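Local coordinates for fibrillarin-like rRNA/tRNA 2'-O-methyltransferase (PDB 4DF3), which binds S-adenosyl-L-methionine and probably uses it to methylate ribose 2'-hydroxyls of rRNA and tRNA at sites chosen by a guide RNA, at residues Val2-Val7 with Phe45-Glu50; Ala29-Val34 with Glu50-Trp55; His94-Ile99 with Arg123-Ile128. The protein carries 2 engineered substitutions. All coordinates share one frame; numbering follows the deposited sequence.

Interaction 1: Val2-Val7 with Phe45-Glu50; sequences VEVVSV and FRYNGE
In the N-terminal five-stranded antiparallel sheet the two outermost strands, 4-9 and 44-47, come near each other, and Val-2, Val-4 and Val-7 pack there against Phe-45 and Tyr-47. Between the segments the joint is side-chain packing and water. Val-2 lies alongside Phe-45, pointing the same way, with its CB 3.8 Å from Phe-45 CE1. The carbonyl O of the same valine meets the edge of that ring near its plane. Val-4 crosses Phe-45 at about a right angle and brings CG1 to 3.4 Å from Phe-45 CD1. Its other methyl, CG2, reaches obliquely to Tyr-47 CD1, so the two branches of one valine serve two aromatic rings. Two waters carry the polar side of the joint. The first accepts a hydrogen bond from Arg-46 N at 2.8 Å and lies 2.9 Å from Val-2 O; the second accepts from Val-4 N and sits beside the carboxylate of Glu-3. A type I' turn from Tyr-47 to Glu-50, tied by Tyr-47 N to Glu-50 O at 3.0 Å and by the reciprocal bond, links strands 44-47 and 50-54 as a tight beta hairpin. Tyr-47 swings its ring over the chain at residues 6-7 because chi1, -163°, carries CG to the side opposite its own nitrogen. Val-7 slides past it in the opposite direction, CG2 lying 3.5 Å from Tyr-47 CB. The backbone nitrogen of Val-7, buried here with no polar partner in the model, sits 3.7 Å above the plane of the Tyr-47 ring, over its centre.

Interaction 2: Ala29-Val34 with Glu50-Trp55; sequences ATKNLV and EEYREW
Thr-30 and Arg-53 form the hydrogen-bonded pair at the middle of an antiparallel ladder between strands 26-31 and 50-54. Among the backbone bonds, Arg-53 N gives to Thr-30 O at 2.8 Å, and Thr-30 N returns to Arg-53 O at 3.0 Å. Beyond the strand end, Asn-32 N still reaches Glu-51 O, and a water donates to both Asn-32 O and Glu-51 O. Side-chain polar contacts extend this ladder. Asn-32 ND2 meets Glu-51 OE2 at 2.8 Å, nearly along the C-O axis, with amide and carboxylate planes 44° apart. The other amide atom, OD1, accepts Val-34 N at 3.0 Å in an Asx turn just after strand 26-31 ends. At the more open end, Lys-31 NZ forms a salt bridge of 2.9 Å with Glu-50 OE1, coming from above the carboxylate plane; a bend at chi3 (-78°) swings the amine there. Apolar contacts are fewer: Ala-29 CB lies 4.1 Å from Tyr-52 CB, and Thr-30 CG2 touches Trp-55 CE3 obliquely at 3.9 Å. On the face bearing Thr-30 and Arg-53, helix 90-99 supplies the polar partners, Asp-97 and His-94 to Thr-30 OG1, Asp-97 and Ser-93 to Arg-53, with Glu-42 adding a further salt bridge. The buried guanidinium thus has two acidic partners, an arrangement likely to keep it charged and to tie the sheet electrostatically to that helix.

Interaction 3: His94-Ile99 with Arg123-Ile128; sequences HMSDII and RDRRNI
The guanidinium of Arg-125 meets Ser-96 OG and Asp-97 OD1 at its edge, close to its plane. NH1 donates to Asp-97 OD1 at 2.9 Å and NH2 to the same oxygen at 3.1 Å, a salt bridge gripped end-on, both nitrogens on one oxygen and on one face of the carboxylate. The two planes are turned 57° apart. NH1 also gives to Ser-96 OG at 2.9 Å. That hydroxyl in turn donates to Asn-127 OD1 at 2.6 Å, in the carbonyl plane on a lone pair, so Ser-96 OG links the arginine to the amide. The amide of Asn-127 works with both ends: ND2 donates to Ser-96 O at 3.1 Å, the oxygen lying in the amide plane. Its chi1 of 65° places CG between backbone N and carbonyl carbon, setting the amide against the helix. Ile-99 CG1 packs on ND2, and Ile-128 CG1 touches Ser-96 CB at 3.9 Å. A leucine in place of Arg-125 would probably leave Asp-97 without this basic mate and take from Ser-96 OG the bond from NH1, loosening the turn from the helix. Asp-97 has further partners in Thr-30, Leu-33 N and Arg-53. In the Rossmann-type fold, the contact joins the last turns of helix 90-99 to the turn that leads from helix 112-121 into edge strand 128-132, with Ile-105 of strand 104-109 packed against Ser-96, Ile-99 and Ile-128.

How the interactions relate
Interaction 1 lies at the surface, whereas interactions 2 and 3 are buried. Interactions 1 and 2 share Glu-50 and belong to one sheet: Phe-45 O lies 2.8 Å from Tyr-52 N in a probable hydrogen bond between neighbouring strands, and Val-7 CG1 packs on Tyr-52. Interaction 3 belongs to the Rossmann-type domain, yet its helix 90-99 meets interaction 2 directly, through Asp-97 with Thr-30 and the stacked rings of Trp-55 and His-94. Interactions 1 and 3 do not touch, their nearest atoms being about 8 Å apart. Chemistry follows place: valines, aromatic rings and water at the outer joint, a backbone ladder edged by salt-bridge and amide bonds in interaction 2, and side-chain hydrogen bonds and a salt bridge, with no strand pairing, in interaction 3.

Interaction 1: Val2-Val7 with Phe45-Glu50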
loop_
_atom_site.group_PDB
_atom_site.type_symbol
_atom_site.label_atom_id
_atom_site.label_comp_id
_atom_site.label_asym_id
_atom_site.label_seq_id
_atom_site.Cartn_x
_atom_site.Cartn_y
_atom_site.Cartn_z
ATOM N N VAL A 2 19.129 -12.328 -7.110
ATOM C CA VAL A 2 19.953 -12.370 -5.884
ATOM C C VAL A 2 19.813 -13.776 -5.227
ATOM O O VAL A 2 18.704 -14.268 -5.158
ATOM C CB VAL A 2 19.521 -11.231 -4.887
ATOM C CG1 VAL A 2 20.087 -11.491 -3.501
ATOM C CG2 VAL A 2 19.940 -9.826 -5.440
ATOM N N GLU A 3 20.911 -14.419 -4.782
ATOM C CA GLU A 3 20.834 -15.775 -4.164
ATOM C C GLU A 3 20.325 -15.716 -2.743
ATOM O O GLU A 3 20.642 -14.799 -1.981
ATOM C CB GLU A 3 22.201 -16.500 -4.144
ATOM C CG GLU A 3 22.875 -16.615 -5.505
ATOM C CD GLU A 3 22.186 -17.599 -6.411
ATOM O OE1 GLU A 3 21.305 -18.361 -5.921
ATOM O OE2 GLU A 3 22.526 -17.606 -7.621
ATOM N N VAL A 4 19.526 -16.696 -2.356
ATOM C CA VAL A 4 18.993 -16.661 -1.013
ATOM C C VAL A 4 19.173 -18.012 -0.363
ATOM O O VAL A 4 19.087 -19.051 -1.044
ATOM C CB VAL A 4 17.480 -16.326 -1.008
ATOM C CG1 VAL A 4 17.217 -14.921 -1.556
ATOM C CG2 VAL A 4 16.703 -17.347 -1.752
ATOM N N VAL A 5 19.285 -17.997 0.952
ATOM C CA VAL A 5 19.441 -19.265 1.693
ATOM C C VAL A 5 18.118 -19.951 2.001
ATOM O O VAL A 5 18.055 -21.178 2.116
ATOM C CB VAL A 5 20.361 -19.121 2.947
ATOM C CG1 VAL A 5 21.737 -18.548 2.541
ATOM C CG2 VAL A 5 19.747 -18.323 4.033
ATOM N N SER A 6 17.054 -19.158 2.130
ATOM C CA SER A 6 15.710 -19.694 2.401
ATOM C C SER A 6 14.663 -18.640 2.113
ATOM O O SER A 6 14.964 -17.431 2.123
ATOM C CB SER A 6 15.521 -20.091 3.849
ATOM O OG SER A 6 15.759 -18.961 4.678
ATOM N N VAL A 7 13.449 -19.115 1.857
ATOM C CA VAL A 7 12.278 -18.245 1.635
ATOM C C VAL A 7 11.189 -18.997 2.397
ATOM O O VAL A 7 11.019 -20.203 2.210
ATOM C CB VAL A 7 11.917 -18.084 0.119
ATOM C CG1 VAL A 7 10.633 -17.239 -0.054
ATOM C CG2 VAL A 7 13.098 -17.430 -0.698
ATOM N N PHE A 45 14.276 -13.020 -6.594
ATOM C CA PHE A 45 14.815 -14.220 -5.997
ATOM C C PHE A 45 14.052 -15.407 -6.594
ATOM O O PHE A 45 12.880 -15.280 -6.870
ATOM C CB PHE A 45 14.501 -14.251 -4.461
ATOM C CG PHE A 45 14.771 -12.966 -3.725
ATOM C CD1 PHE A 45 16.060 -12.464 -3.637
ATOM C CD2 PHE A 45 13.745 -12.302 -3.026
ATOM C CE1 PHE A 45 16.360 -11.316 -2.867
ATOM C CE2 PHE A 45 13.999 -11.110 -2.286
ATOM C CZ PHE A 45 15.280 -10.595 -2.205
ATOM N N ARG A 46 14.715 -16.571 -6.740
ATOM C CA ARG A 46 14.070 -17.840 -7.050
ATOM C C ARG A 46 14.313 -18.852 -5.941
ATOM O O ARG A 46 15.443 -19.005 -5.445
ATOM C CB ARG A 46 14.558 -18.467 -8.390
ATOM C CG ARG A 46 14.046 -17.733 -9.621
ATOM C CD ARG A 46 14.518 -18.407 -10.971
ATOM N NE ARG A 46 14.185 -19.837 -11.037
ATOM C CZ ARG A 46 13.029 -20.332 -11.499
ATOM N NH1 ARG A 46 12.094 -19.517 -11.999
ATOM N NH2 ARG A 46 12.833 -21.654 -11.530
ATOM N N TYR A 47 13.253 -19.525 -5.528
ATOM C CA TYR A 47 13.316 -20.579 -4.503
ATOM C C TYR A 47 12.235 -21.583 -4.766
ATOM O O TYR A 47 11.064 -21.197 -5.005
ATOM C CB TYR A 47 13.131 -19.961 -3.122
ATOM C CG TYR A 47 13.580 -20.855 -1.986
ATOM C CD1 TYR A 47 14.922 -20.963 -1.663
ATOM C CD2 TYR A 47 12.644 -21.548 -1.221
ATOM C CE1 TYR A 47 15.333 -21.776 -0.607
ATOM C CE2 TYR A 47 13.025 -22.321 -0.169
ATOM C CZ TYR A 47 14.393 -22.460 0.103
ATOM O OH TYR A 47 14.785 -23.269 1.179
ATOM N N ASN A 48 12.599 -22.884 -4.742
ATOM C CA ASN A 48 11.631 -23.989 -4.935
ATOM C C ASN A 48 10.884 -23.746 -6.229
ATOM O O ASN A 48 9.705 -23.986 -6.336
ATOM C CB ASN A 48 10.658 -24.178 -3.731
ATOM C CG ASN A 48 11.355 -24.780 -2.465
ATOM O OD1 ASN A 48 10.854 -24.672 -1.319
ATOM N ND2 ASN A 48 12.496 -25.370 -2.665
ATOM N N GLY A 49 11.576 -23.225 -7.219
ATOM C CA GLY A 49 10.957 -23.162 -8.523
ATOM C C GLY A 49 10.011 -22.005 -8.730
ATOM O O GLY A 49 9.285 -21.969 -9.743
ATOM N N GLU A 50 10.000 -21.070 -7.781
ATOM C CA GLU A 50 9.112 -19.899 -7.845
ATOM C C GLU A 50 9.896 -18.592 -7.721
ATOM O O GLU A 50 10.966 -18.536 -7.136
ATOM C CB GLU A 50 8.066 -19.986 -6.735
ATOM C CG GLU A 50 7.414 -21.349 -6.522
ATOM C CD GLU A 50 6.008 -21.219 -6.206
ATOM O OE1 GLU A 50 5.679 -21.482 -5.058
ATOM O OE2 GLU A 50 5.238 -20.815 -7.100
HETATM O O HOH W 1 17.532 -16.626 -6.338
HETATM O O HOH W 2 18.839 -18.562 -4.800
#

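Interaction 2: Ala29-Val34 with Glu50-Trp55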
loop_
_atom_site.group_PDB
_atom_site.type_symbol
_atom_site.label_atom_id
_atom_site.label_comp_id
_atom_site.label_asym_id
_atom_site.label_seq_id
_atom_site.Cartn_x
_atom_site.Cartn_y
_atom_site.Cartn_z
ATOM N N ALA A 29 9.315 -10.207 0.851
ATOM C CA ALA A 29 9.188 -10.282 -0.606
ATOM C C ALA A 29 7.731 -10.759 -0.874
ATOM O O ALA A 29 7.082 -11.282 0.018
ATOM C CB ALA A 29 10.163 -11.270 -1.202
ATOM N N THR A 30 7.237 -10.495 -2.078
ATOM C CA THR A 30 5.976 -11.070 -2.477
ATOM C C THR A 30 6.242 -12.074 -3.666
ATOM O O THR A 30 7.258 -12.032 -4.296
ATOM C CB THR A 30 4.990 -10.018 -2.900
ATOM O OG1 THR A 30 5.607 -9.121 -3.851
ATOM C CG2 THR A 30 4.487 -9.318 -1.705
ATOM N N LYS A 31 5.301 -12.979 -3.915
ATOM C CA LYS A 31 5.454 -13.904 -5.023
ATOM C C LYS A 31 5.038 -13.197 -6.294
ATOM O O LYS A 31 3.918 -12.647 -6.386
ATOM C CB LYS A 31 4.562 -15.129 -4.811
ATOM C CG LYS A 31 4.833 -16.236 -5.832
ATOM C CD LYS A 31 3.944 -17.474 -5.514
ATOM C CE LYS A 31 4.586 -18.232 -4.331
ATOM N NZ LYS A 31 3.850 -19.520 -3.997
ATOM N N ASN A 32 5.922 -13.262 -7.284
ATOM C CA ASN A 32 5.717 -12.483 -8.488
ATOM C C ASN A 32 4.474 -12.955 -9.268
ATOM O O ASN A 32 4.431 -14.097 -9.763
ATOM C CB ASN A 32 6.999 -12.491 -9.343
ATOM C CG ASN A 32 7.014 -11.349 -10.388
ATOM O OD1 ASN A 32 5.988 -10.690 -10.603
ATOM N ND2 ASN A 32 8.189 -11.080 -11.002
ATOM N N LEU A 33 3.458 -12.092 -9.389
ATOM C CA LEU A 33 2.291 -12.460 -10.255
ATOM C C LEU A 33 2.680 -12.565 -11.727
ATOM O O LEU A 33 1.944 -13.200 -12.506
ATOM C CB LEU A 33 1.188 -11.420 -10.172
ATOM C CG LEU A 33 -0.189 -11.776 -10.722
ATOM C CD1 LEU A 33 -0.797 -12.990 -9.997
ATOM C CD2 LEU A 33 -1.098 -10.533 -10.533
ATOM N N VAL A 34 3.746 -11.864 -12.127
ATOM C CA VAL A 34 4.178 -11.881 -13.540
ATOM C C VAL A 34 5.653 -12.270 -13.613
ATOM O O VAL A 34 6.510 -11.368 -13.745
ATOM C CB VAL A 34 4.012 -10.534 -14.204
ATOM C CG1 VAL A 34 4.311 -10.710 -15.754
ATOM C CG2 VAL A 34 2.603 -10.068 -14.052
ATOM N N GLU A 50 10.000 -21.070 -7.781
ATOM C CA GLU A 50 9.112 -19.899 -7.845
ATOM C C GLU A 50 9.896 -18.592 -7.721
ATOM O O GLU A 50 10.966 -18.536 -7.136
ATOM C CB GLU A 50 8.066 -19.986 -6.735
ATOM C CG GLU A 50 7.414 -21.349 -6.522
ATOM C CD GLU A 50 6.008 -21.219 -6.206
ATOM O OE1 GLU A 50 5.679 -21.482 -5.058
ATOM O OE2 GLU A 50 5.238 -20.815 -7.100
ATOM N N GLU A 51 9.337 -17.519 -8.274
ATOM C CA GLU A 51 10.003 -16.243 -8.319
ATOM C C GLU A 51 9.323 -15.297 -7.351
ATOM O O GLU A 51 8.068 -15.186 -7.332
ATOM C CB GLU A 51 9.845 -15.611 -9.694
ATOM C CG GLU A 51 10.744 -14.465 -9.913
ATOM C CD GLU A 51 10.786 -14.015 -11.348
ATOM O OE1 GLU A 51 11.479 -14.632 -12.196
ATOM O OE2 GLU A 51 10.136 -12.992 -11.601
ATOM N N TYR A 52 10.174 -14.599 -6.602
ATOM C CA TYR A 52 9.731 -13.622 -5.570
ATOM C C TYR A 52 10.352 -12.287 -5.905
ATOM O O TYR A 52 11.469 -12.210 -6.436
ATOM C CB TYR A 52 10.191 -14.072 -4.151
ATOM C CG TYR A 52 9.550 -15.389 -3.753
ATOM C CD1 TYR A 52 8.387 -15.418 -3.056
ATOM C CD2 TYR A 52 10.156 -16.631 -4.114
ATOM C CE1 TYR A 52 7.749 -16.661 -2.705
ATOM C CE2 TYR A 52 9.543 -17.873 -3.754
ATOM C CZ TYR A 52 8.384 -17.869 -3.053
ATOM O OH TYR A 52 7.808 -19.050 -2.716
ATOM N N ARG A 53 9.666 -11.223 -5.507
ATOM C CA ARG A 53 10.100 -9.886 -5.781
ATOM C C ARG A 53 10.389 -9.271 -4.394
ATOM O O ARG A 53 9.481 -9.183 -3.573
ATOM C CB ARG A 53 8.971 -9.064 -6.425
ATOM C CG ARG A 53 8.471 -9.496 -7.833
ATOM C CD ARG A 53 7.240 -8.647 -8.240
ATOM N NE ARG A 53 7.539 -7.279 -8.231
ATOM C CZ ARG A 53 6.832 -6.326 -7.639
ATOM N NH1 ARG A 53 5.664 -6.560 -7.022
ATOM N NH2 ARG A 53 7.266 -5.113 -7.783
ATOM N N GLU A 54 11.619 -8.821 -4.165
ATOM C CA GLU A 54 11.902 -8.111 -2.930
ATOM C C GLU A 54 10.948 -6.894 -2.740
ATOM O O GLU A 54 10.735 -6.137 -3.656
ATOM C CB GLU A 54 13.366 -7.655 -2.881
ATOM C CG GLU A 54 13.720 -6.977 -1.602
ATOM C CD GLU A 54 15.201 -6.492 -1.638
ATOM O OE1 GLU A 54 15.542 -5.657 -2.457
ATOM O OE2 GLU A 54 16.039 -7.035 -0.916
ATOM N N TRP A 55 10.383 -6.771 -1.544
ATOM C CA TRP A 55 9.538 -5.690 -1.209
ATOM C C TRP A 55 10.367 -4.739 -0.312
ATOM O O TRP A 55 10.412 -4.891 0.910
ATOM C CB TRP A 55 8.294 -6.183 -0.496
ATOM C CG TRP A 55 7.173 -5.138 -0.379
ATOM C CD1 TRP A 55 7.176 -3.880 -0.876
ATOM C CD2 TRP A 55 5.888 -5.349 0.200
ATOM N NE1 TRP A 55 5.956 -3.255 -0.597
ATOM C CE2 TRP A 55 5.163 -4.139 0.071
ATOM C CE3 TRP A 55 5.277 -6.462 0.818
ATOM C CZ2 TRP A 55 3.868 -3.985 0.524
ATOM C CZ3 TRP A 55 3.965 -6.312 1.313
ATOM C CH2 TRP A 55 3.279 -5.061 1.177
HETATM O O HOH W 3 6.260 -16.177 -9.292
#

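Interaction 3: His94-Ile99 with Arg123-Ile128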
loop_
_atom_site.group_PDB
_atom_site.type_symbol
_atom_site.label_atom_id
_atom_site.label_comp_id
_atom_site.label_asym_id
_atom_site.label_seq_id
_atom_site.Cartn_x
_atom_site.Cartn_y
_atom_site.Cartn_z
ATOM N N HIS A 94 3.179 -4.751 -5.377
ATOM C CA HIS A 94 3.133 -5.756 -4.329
ATOM C C HIS A 94 1.720 -6.073 -3.856
ATOM O O HIS A 94 1.437 -7.282 -3.546
ATOM C CB HIS A 94 4.062 -5.356 -3.140
ATOM C CG HIS A 94 5.513 -5.299 -3.544
ATOM N ND1 HIS A 94 6.325 -6.416 -3.646
ATOM C CD2 HIS A 94 6.273 -4.239 -3.894
ATOM C CE1 HIS A 94 7.521 -6.037 -4.078
ATOM N NE2 HIS A 94 7.519 -4.718 -4.211
ATOM N N MET A 95 0.842 -5.084 -3.803
ATOM C CA MET A 95 -0.579 -5.394 -3.486
ATOM C C MET A 95 -1.106 -6.349 -4.573
ATOM O O MET A 95 -1.773 -7.349 -4.264
ATOM C CB MET A 95 -1.438 -4.152 -3.452
ATOM C CG MET A 95 -1.126 -3.312 -2.293
ATOM S SD MET A 95 -2.084 -1.803 -2.518
ATOM C CE MET A 95 -1.909 -0.884 -0.994
ATOM N N SER A 96 -0.759 -6.068 -5.832
ATOM C CA SER A 96 -1.201 -6.892 -6.985
ATOM C C SER A 96 -0.697 -8.339 -6.816
ATOM O O SER A 96 -1.499 -9.280 -6.994
ATOM C CB SER A 96 -0.721 -6.255 -8.328
ATOM O OG SER A 96 -0.696 -7.202 -9.377
ATOM N N ASP A 97 0.589 -8.514 -6.402
ATOM C CA ASP A 97 1.054 -9.868 -6.090
ATOM C C ASP A 97 0.169 -10.605 -5.047
ATOM O O ASP A 97 -0.134 -11.772 -5.221
ATOM C CB ASP A 97 2.507 -9.866 -5.603
ATOM C CG ASP A 97 3.502 -9.534 -6.705
ATOM O OD1 ASP A 97 3.189 -9.689 -7.930
ATOM O OD2 ASP A 97 4.658 -9.147 -6.354
ATOM N N ILE A 98 -0.131 -9.926 -3.934
ATOM C CA ILE A 98 -0.845 -10.549 -2.792
ATOM C C ILE A 98 -2.264 -10.872 -3.137
ATOM O O ILE A 98 -2.744 -11.988 -2.875
ATOM C CB ILE A 98 -0.772 -9.604 -1.559
ATOM C CG1 ILE A 98 0.716 -9.540 -1.134
ATOM C CG2 ILE A 98 -1.584 -10.107 -0.362
ATOM C CD1 ILE A 98 0.974 -8.330 -0.194
ATOM N N ILE A 99 -2.932 -9.905 -3.763
ATOM C CA ILE A 99 -4.370 -10.085 -4.053
ATOM C C ILE A 99 -4.637 -11.101 -5.120
ATOM O O ILE A 99 -5.724 -11.708 -5.135
ATOM C CB ILE A 99 -5.120 -8.750 -4.405
ATOM C CG1 ILE A 99 -4.709 -8.192 -5.749
ATOM C CG2 ILE A 99 -4.939 -7.746 -3.244
ATOM C CD1 ILE A 99 -5.269 -6.728 -6.013
ATOM N N ARG A 123 1.589 -2.702 -17.561
ATOM C CA ARG A 123 1.012 -3.176 -18.822
ATOM C C ARG A 123 0.768 -4.693 -18.871
ATOM O O ARG A 123 -0.007 -5.168 -19.704
ATOM C CB ARG A 123 1.946 -2.765 -19.988
ATOM C CG ARG A 123 1.525 -3.185 -21.403
ATOM C CD ARG A 123 2.340 -2.472 -22.503
ATOM N NE ARG A 123 2.145 -1.020 -22.468
ATOM C CZ ARG A 123 3.114 -0.111 -22.290
ATOM N NH1 ARG A 123 4.401 -0.462 -22.154
ATOM N NH2 ARG A 123 2.791 1.177 -22.272
ATOM N N ASP A 124 1.442 -5.460 -18.038
ATOM C CA ASP A 124 1.195 -6.901 -18.006
ATOM C C ASP A 124 0.545 -7.335 -16.684
ATOM O O ASP A 124 0.340 -8.532 -16.441
ATOM C CB ASP A 124 2.505 -7.688 -18.187
ATOM C CG ASP A 124 3.145 -7.540 -19.590
ATOM O OD1 ASP A 124 2.498 -7.226 -20.609
ATOM O OD2 ASP A 124 4.356 -7.784 -19.659
ATOM N N ARG A 125 0.221 -6.382 -15.813
ATOM C CA ARG A 125 -0.466 -6.750 -14.541
ATOM C C ARG A 125 -1.912 -6.408 -14.663
ATOM O O ARG A 125 -2.312 -5.249 -14.472
ATOM C CB ARG A 125 0.059 -5.934 -13.374
ATOM C CG ARG A 125 1.301 -6.381 -12.929
ATOM C CD ARG A 125 1.662 -5.780 -11.627
ATOM N NE ARG A 125 2.950 -6.417 -11.301
ATOM C CZ ARG A 125 3.108 -7.441 -10.453
ATOM N NH1 ARG A 125 2.057 -7.910 -9.850
ATOM N NH2 ARG A 125 4.338 -7.986 -10.209
ATOM N N ARG A 126 -2.711 -7.401 -14.980
ATOM C CA ARG A 126 -4.037 -7.115 -15.388
ATOM C C ARG A 126 -5.036 -7.042 -14.249
ATOM O O ARG A 126 -6.230 -6.942 -14.491
ATOM C CB ARG A 126 -4.429 -8.102 -16.462
ATOM C CG ARG A 126 -3.580 -7.800 -17.658
ATOM C CD ARG A 126 -3.679 -8.850 -18.678
ATOM N NE ARG A 126 -2.697 -8.542 -19.708
ATOM C CZ ARG A 126 -2.530 -9.272 -20.801
ATOM N NH1 ARG A 126 -3.269 -10.352 -20.980
ATOM N NH2 ARG A 126 -1.594 -8.928 -21.678
ATOM N N ASN A 127 -4.543 -7.072 -13.002
ATOM C CA ASN A 127 -5.420 -6.867 -11.877
ATOM C C ASN A 127 -5.219 -5.448 -11.336
ATOM O O ASN A 127 -5.731 -5.117 -10.272
ATOM C CB ASN A 127 -5.224 -7.953 -10.794
ATOM C CG ASN A 127 -3.860 -7.896 -10.159
ATOM O OD1 ASN A 127 -3.007 -7.186 -10.602
ATOM N ND2 ASN A 127 -3.666 -8.650 -9.097
ATOM N N ILE A 128 -4.471 -4.615 -12.060
ATOM C CA ILE A 128 -4.407 -3.211 -11.726
ATOM C C ILE A 128 -5.197 -2.386 -12.751
ATOM O O ILE A 128 -4.946 -2.484 -13.991
ATOM C CB ILE A 128 -2.957 -2.632 -11.599
ATOM C CG1 ILE A 128 -2.167 -3.346 -10.508
ATOM C CG2 ILE A 128 -2.997 -1.147 -11.338
ATOM C CD1 ILE A 128 -0.615 -2.978 -10.521
#